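PDB 3K9J: histone-lysine N-methyltransferase SETMAR from Homo sapiens, which dimethylates histone H3 and, through a mariner transposase-derived domain with residual nuclease activity, binds DNA and takes part in double-strand break repair. Local coordinates for residues K13-E18 with P168-D173; I47-E52 with L175-H180. The protein carries 3 engineered substitutions. One frame throughout, in Å; residues are numbered along the deposited sequence.

Contact 1: K13-E18 with P168-D173; sequences KWVPHE and PPYSPD
Val15 and Tyr170 bring the two backbones nearest, 5.5 Å between their CA atoms; the next nearest match is Lys13 with Pro172, 7.0 Å between CA atoms, so the chains run in opposed directions, without any hydrogen bond between them. The main side-chain contact is a CH-pi interaction: Pro16 CD lies 3.8 Å from the centroid of the Tyr170 ring and 25° off its normal, and Pro16 CG is 3.8 Å from Tyr170 CD1. The first torsion of Tyr170 (chi1 -57°) sets its ring opposite the carbonyl carbon, where one face meets the proline, the two groups crossing at about a right angle. Both segments carry signature sequences of mariner transposases, WVPHE in 13-18 and YSPD in 168-173, the latter in the loop that follows strand 163-164 and leads into helix 176-189. Val15 CG2 continues the apolar seam, 3.9 Å from Tyr170 CB and also touching Pro172 CD. At the far end Lys13 CB lies 3.8 Å from Pro172 CG; the lysine chain then bends at chi2 and carries NZ away to a salt bridge with Asp51. Pro16 and Tyr170 both touch Gln23 of helix 21-40, and Tyr170 O is hydrogen-bonded to Tyr237 OH.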
loop_
_atom_site.group_PDB
_atom_site.type_symbol
_atom_site.label_atom_id
_atom_site.label_comp_id
_atom_site.label_asym_id
_atom_site.label_seq_id
_atom_site.Cartn_x
_atom_site.Cartn_y
_atom_site.Cartn_z
ATOM N N LYS B 13 -7.645 1.352 -20.501
ATOM C CA LYS B 13 -7.632 2.453 -19.546
ATOM C C LYS B 13 -6.790 3.596 -20.094
ATOM O O LYS B 13 -5.934 3.384 -20.951
ATOM C CB LYS B 13 -7.071 1.992 -18.203
ATOM C CG LYS B 13 -7.676 0.701 -17.695
ATOM C CD LYS B 13 -9.188 0.800 -17.545
ATOM C CE LYS B 13 -9.754 -0.485 -16.961
ATOM N NZ LYS B 13 -11.248 -0.527 -16.938
ATOM N N TRP B 14 -7.036 4.809 -19.609
ATOM C CA TRP B 14 -6.227 5.951 -20.022
ATOM C C TRP B 14 -5.061 6.196 -19.070
ATOM O O TRP B 14 -5.212 6.148 -17.848
ATOM C CB TRP B 14 -7.076 7.212 -20.222
ATOM C CG TRP B 14 -7.352 7.493 -21.671
ATOM C CD1 TRP B 14 -6.664 8.348 -22.485
ATOM C CD2 TRP B 14 -8.371 6.901 -22.486
ATOM N NE1 TRP B 14 -7.197 8.331 -23.752
ATOM C CE2 TRP B 14 -8.247 7.452 -23.778
ATOM C CE3 TRP B 14 -9.380 5.962 -22.247
ATOM C CZ2 TRP B 14 -9.091 7.094 -24.826
ATOM C CZ3 TRP B 14 -10.214 5.607 -23.287
ATOM C CH2 TRP B 14 -10.067 6.173 -24.559
ATOM N N VAL B 15 -3.901 6.464 -19.659
ATOM C CA VAL B 15 -2.629 6.454 -18.950
ATOM C C VAL B 15 -1.727 7.547 -19.513
ATOM O O VAL B 15 -1.810 7.867 -20.701
ATOM C CB VAL B 15 -1.960 5.074 -19.122
ATOM C CG1 VAL B 15 -0.465 5.207 -19.334
ATOM C CG2 VAL B 15 -2.319 4.141 -17.968
ATOM N N PRO B 16 -0.867 8.133 -18.662
ATOM C CA PRO B 16 0.037 9.198 -19.106
ATOM C C PRO B 16 0.848 8.781 -20.319
ATOM O O PRO B 16 1.352 7.657 -20.366
ATOM C CB PRO B 16 0.968 9.380 -17.908
ATOM C CG PRO B 16 0.157 8.951 -16.742
ATOM C CD PRO B 16 -0.701 7.831 -17.230
ATOM N N HIS B 17 0.961 9.683 -21.291
ATOM C CA HIS B 17 1.784 9.454 -22.473
ATOM C C HIS B 17 3.201 9.169 -22.019
ATOM O O HIS B 17 3.940 8.419 -22.658
ATOM C CB HIS B 17 1.770 10.683 -23.386
ATOM C CG HIS B 17 2.712 10.586 -24.546
ATOM N ND1 HIS B 17 4.079 10.718 -24.413
ATOM C CD2 HIS B 17 2.485 10.378 -25.866
ATOM C CE1 HIS B 17 4.651 10.589 -25.596
ATOM N NE2 HIS B 17 3.705 10.386 -26.496
ATOM N N GLU B 18 3.576 9.784 -20.905
ATOM C CA GLU B 18 4.869 9.522 -20.298
ATOM C C GLU B 18 4.731 9.602 -18.784
ATOM O O GLU B 18 4.321 10.627 -18.242
ATOM C CB GLU B 18 5.909 10.524 -20.797
ATOM C CG GLU B 18 7.338 10.088 -20.567
ATOM C CD GLU B 18 8.334 11.104 -21.079
ATOM O OE1 GLU B 18 8.008 12.310 -21.061
ATOM O OE2 GLU B 18 9.441 10.700 -21.499
ATOM N N PRO B 168 -0.359 0.971 -7.417
ATOM C CA PRO B 168 0.052 2.306 -7.856
ATOM C C PRO B 168 -0.853 2.825 -8.965
ATOM O O PRO B 168 -1.426 2.022 -9.699
ATOM C CB PRO B 168 1.444 2.072 -8.442
ATOM C CG PRO B 168 1.518 0.584 -8.737
ATOM C CD PRO B 168 0.336 -0.104 -8.144
ATOM N N PRO B 169 -0.956 4.156 -9.103
ATOM C CA PRO B 169 -1.743 4.820 -10.148
ATOM C C PRO B 169 -1.346 4.382 -11.556
ATOM O O PRO B 169 -0.214 3.956 -11.772
ATOM C CB PRO B 169 -1.387 6.295 -9.961
ATOM C CG PRO B 169 -1.030 6.415 -8.508
ATOM C CD PRO B 169 -0.352 5.120 -8.164
ATOM N N TYR B 170 -2.283 4.485 -12.493
ATOM C CA TYR B 170 -2.009 4.277 -13.909
ATOM C C TYR B 170 -1.293 2.962 -14.192
ATOM O O TYR B 170 -0.368 2.912 -15.005
ATOM C CB TYR B 170 -1.202 5.466 -14.453
ATOM C CG TYR B 170 -1.918 6.769 -14.230
ATOM C CD1 TYR B 170 -1.347 7.787 -13.479
ATOM C CD2 TYR B 170 -3.195 6.964 -14.737
ATOM C CE1 TYR B 170 -2.027 8.976 -13.257
ATOM C CE2 TYR B 170 -3.878 8.143 -14.525
ATOM C CZ TYR B 170 -3.291 9.145 -13.787
ATOM O OH TYR B 170 -3.983 10.316 -13.576
ATOM N N SER B 171 -1.744 1.886 -13.558
ATOM C CA SER B 171 -1.069 0.607 -13.712
ATOM C C SER B 171 -2.006 -0.552 -14.060
ATOM O O SER B 171 -2.106 -1.518 -13.313
ATOM C CB SER B 171 -0.260 0.283 -12.449
ATOM O OG SER B 171 0.668 1.315 -12.174
ATOM N N PRO B 172 -2.684 -0.470 -15.217
ATOM C CA PRO B 172 -3.499 -1.603 -15.671
ATOM C C PRO B 172 -2.632 -2.825 -15.949
ATOM O O PRO B 172 -3.125 -3.958 -15.959
ATOM C CB PRO B 172 -4.096 -1.112 -17.004
ATOM C CG PRO B 172 -3.817 0.348 -17.090
ATOM C CD PRO B 172 -2.651 0.636 -16.187
ATOM N N ASP B 173 -1.352 -2.600 -16.222
ATOM C CA ASP B 173 -0.463 -3.714 -16.516
ATOM C C ASP B 173 -0.216 -4.572 -15.292
ATOM O O ASP B 173 0.353 -5.656 -15.402
ATOM C CB ASP B 173 0.859 -3.254 -17.171
ATOM C CG ASP B 173 1.589 -2.168 -16.373
ATOM O OD1 ASP B 173 0.975 -1.528 -15.488
ATOM O OD2 ASP B 173 2.791 -1.952 -16.646
#

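Contact 2: I47-E52 with L175-H180; sequences IVTCDE and LPTNYH
Asn178 and Asp51 make the one direct hydrogen bond between strand 47-52 and helix 176-180: Asn178 ND2 donates to Asp51 OD2 at 2.8 Å, with an N-H...O angle of 149°. The oxygen is met nearly along its C-O bond, and the carboxylate and amide planes stand 77° apart. Asp51 is a magnesium-binding residue, on the mixed sheet of an RNase H-like (DDE transposase) fold. The 34 residues separating Asp143 from Asn178 match the DD34D spacing of mariner transposases, so Asn178 is probably the asparagine replacing the third catalytic aspartate. With an alanine at Asn178, Asp51 OD2 would probably lose its amide donor. Water contributes next: water 1 donates to Thr49 OG1 (2.7 Å), itself also hydrogen-bonded to Leu141 O of strand 139-141, and accepts from Thr177 N (2.8 Å). In apolar contact, Thr177 CG2, held opposite its own backbone N, reaches Asp51 CB at 3.6 Å, while Thr177 OG1 bonds to Trp92 NE1. The short axes pass 8.0 Å apart at 67°. Thr49 and Asp51 face helix 176-189, whereas Val48 and Cys50 touch helix 111-128 on the other side of the sheet; strands 85-93 and 139-141 flank strand 47-56.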
loop_
_atom_site.group_PDB
_atom_site.type_symbol
_atom_site.label_atom_id
_atom_site.label_comp_id
_atom_site.label_asym_id
_atom_site.label_seq_id
_atom_site.Cartn_x
_atom_site.Cartn_y
_atom_site.Cartn_z
ATOM N N ILE B 47 -6.028 -13.827 -3.203
ATOM C CA ILE B 47 -6.374 -12.629 -3.942
ATOM C C ILE B 47 -7.714 -12.772 -4.665
ATOM O O ILE B 47 -7.952 -13.746 -5.374
ATOM C CB ILE B 47 -5.291 -12.291 -4.990
ATOM C CG1 ILE B 47 -4.000 -11.831 -4.285
ATOM C CG2 ILE B 47 -5.782 -11.214 -5.961
ATOM C CD1 ILE B 47 -2.835 -11.592 -5.282
ATOM N N VAL B 48 -8.570 -11.784 -4.475
ATOM C CA VAL B 48 -9.802 -11.641 -5.247
ATOM C C VAL B 48 -9.588 -10.367 -6.032
ATOM O O VAL B 48 -9.025 -9.427 -5.504
ATOM C CB VAL B 48 -10.982 -11.482 -4.291
ATOM C CG1 VAL B 48 -12.271 -11.248 -5.064
ATOM C CG2 VAL B 48 -11.094 -12.732 -3.416
ATOM N N THR B 49 -9.985 -10.326 -7.301
ATOM C CA THR B 49 -9.758 -9.112 -8.080
ATOM C C THR B 49 -10.970 -8.846 -8.973
ATOM O O THR B 49 -11.790 -9.737 -9.204
ATOM C CB THR B 49 -8.431 -9.154 -8.883
ATOM O OG1 THR B 49 -8.098 -7.838 -9.348
ATOM C CG2 THR B 49 -8.515 -10.120 -10.079
ATOM N N CYS B 50 -11.092 -7.620 -9.452
ATOM C CA CYS B 50 -12.294 -7.232 -10.173
ATOM C C CYS B 50 -12.053 -5.996 -11.017
ATOM O O CYS B 50 -11.084 -5.285 -10.818
ATOM C CB CYS B 50 -13.391 -6.909 -9.180
ATOM S SG CYS B 50 -12.987 -5.425 -8.241
ATOM N N ASP B 51 -12.965 -5.723 -11.947
ATOM C CA ASP B 51 -12.933 -4.467 -12.664
ATOM C C ASP B 51 -14.206 -4.374 -13.475
ATOM O O ASP B 51 -14.971 -5.325 -13.524
ATOM C CB ASP B 51 -11.749 -4.397 -13.628
ATOM C CG ASP B 51 -11.519 -2.987 -14.143
ATOM O OD1 ASP B 51 -11.953 -2.039 -13.462
ATOM O OD2 ASP B 51 -10.911 -2.822 -15.219
ATOM N N GLU B 52 -14.395 -3.245 -14.138
ATOM C CA GLU B 52 -15.601 -3.028 -14.943
ATOM C C GLU B 52 -15.267 -2.872 -16.411
ATOM O O GLU B 52 -14.137 -2.558 -16.766
ATOM C CB GLU B 52 -16.332 -1.780 -14.455
ATOM C CG GLU B 52 -16.878 -1.895 -13.056
ATOM C CD GLU B 52 -15.900 -1.414 -12.007
ATOM O OE1 GLU B 52 -15.840 -2.040 -10.929
ATOM O OE2 GLU B 52 -15.189 -0.418 -12.261
ATOM N N LEU B 175 -2.959 -5.156 -13.133
ATOM C CA LEU B 175 -4.296 -5.579 -12.724
ATOM C C LEU B 175 -4.716 -6.724 -13.618
ATOM O O LEU B 175 -4.949 -6.526 -14.810
ATOM C CB LEU B 175 -5.300 -4.429 -12.836
ATOM C CG LEU B 175 -5.095 -3.214 -11.928
ATOM C CD1 LEU B 175 -5.958 -2.055 -12.381
ATOM C CD2 LEU B 175 -5.391 -3.573 -10.459
ATOM N N PRO B 176 -4.801 -7.933 -13.053
ATOM C CA PRO B 176 -5.034 -9.156 -13.832
ATOM C C PRO B 176 -6.339 -9.131 -14.657
ATOM O O PRO B 176 -6.389 -9.719 -15.737
ATOM C CB PRO B 176 -5.122 -10.241 -12.758
ATOM C CG PRO B 176 -4.291 -9.698 -11.603
ATOM C CD PRO B 176 -4.528 -8.211 -11.633
ATOM N N THR B 177 -7.379 -8.484 -14.154
ATOM C CA THR B 177 -8.607 -8.397 -14.948
ATOM C C THR B 177 -8.329 -7.664 -16.266
ATOM O O THR B 177 -8.898 -7.991 -17.302
ATOM C CB THR B 177 -9.729 -7.704 -14.182
ATOM O OG1 THR B 177 -10.020 -8.472 -13.006
ATOM C CG2 THR B 177 -10.969 -7.631 -15.047
ATOM N N ASN B 178 -7.442 -6.676 -16.213
ATOM C CA ASN B 178 -7.098 -5.881 -17.383
ATOM C C ASN B 178 -6.050 -6.523 -18.285
ATOM O O ASN B 178 -6.261 -6.612 -19.492
ATOM C CB ASN B 178 -6.638 -4.493 -16.973
ATOM C CG ASN B 178 -7.727 -3.709 -16.300
ATOM O OD1 ASN B 178 -7.609 -3.344 -15.134
ATOM N ND2 ASN B 178 -8.817 -3.468 -17.023
ATOM N N TYR B 179 -4.930 -6.967 -17.711
ATOM C CA TYR B 179 -3.874 -7.539 -18.523
ATOM C C TYR B 179 -4.168 -8.972 -18.978
ATOM O O TYR B 179 -3.575 -9.451 -19.933
ATOM C CB TYR B 179 -2.490 -7.410 -17.846
ATOM C CG TYR B 179 -2.206 -8.306 -16.656
ATOM C CD1 TYR B 179 -2.003 -7.755 -15.386
ATOM C CD2 TYR B 179 -2.065 -9.689 -16.802
ATOM C CE1 TYR B 179 -1.704 -8.556 -14.292
ATOM C CE2 TYR B 179 -1.769 -10.499 -15.705
ATOM C CZ TYR B 179 -1.601 -9.916 -14.453
ATOM O OH TYR B 179 -1.310 -10.688 -13.360
ATOM N N HIS B 180 -5.094 -9.652 -18.316
ATOM C CA HIS B 180 -5.347 -11.049 -18.667
ATOM C C HIS B 180 -6.795 -11.274 -19.125
ATOM O O HIS B 180 -7.051 -11.479 -20.311
ATOM C CB HIS B 180 -4.965 -11.973 -17.501
ATOM C CG HIS B 180 -5.206 -13.428 -17.761
ATOM N ND1 HIS B 180 -4.453 -14.166 -18.652
ATOM C CD2 HIS B 180 -6.103 -14.290 -17.223
ATOM C CE1 HIS B 180 -4.881 -15.416 -18.656
ATOM N NE2 HIS B 180 -5.878 -15.519 -17.793
HETATM O O HOH W 1 -7.709 -6.915 -11.842
HETATM O O HOH W 2 -8.625 -4.645 -12.540
#

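The two contacts, with centres 14 Å apart, meet at the metal-binding residue Asp51. Lys13 of contact 1 sends NZ to within 2.9 Å of Asp51 OD2 in contact 2, the oxygen already bonded to Asn178, so one carboxylate oxygen is gripped by donors from two parts of the chain. Lys13 CE packs close to the Asn178 amide, 3.1 Å from ND2. Asp143, the other residue of the magnesium-binding site, has its side chain about 5 Å from that of Asp51 and about 6 Å from that of Lys13. In chain order the segments alternate, and residues 168-173 run almost directly into 175-180, joining the loop of contact 1 to the helix of contact 2.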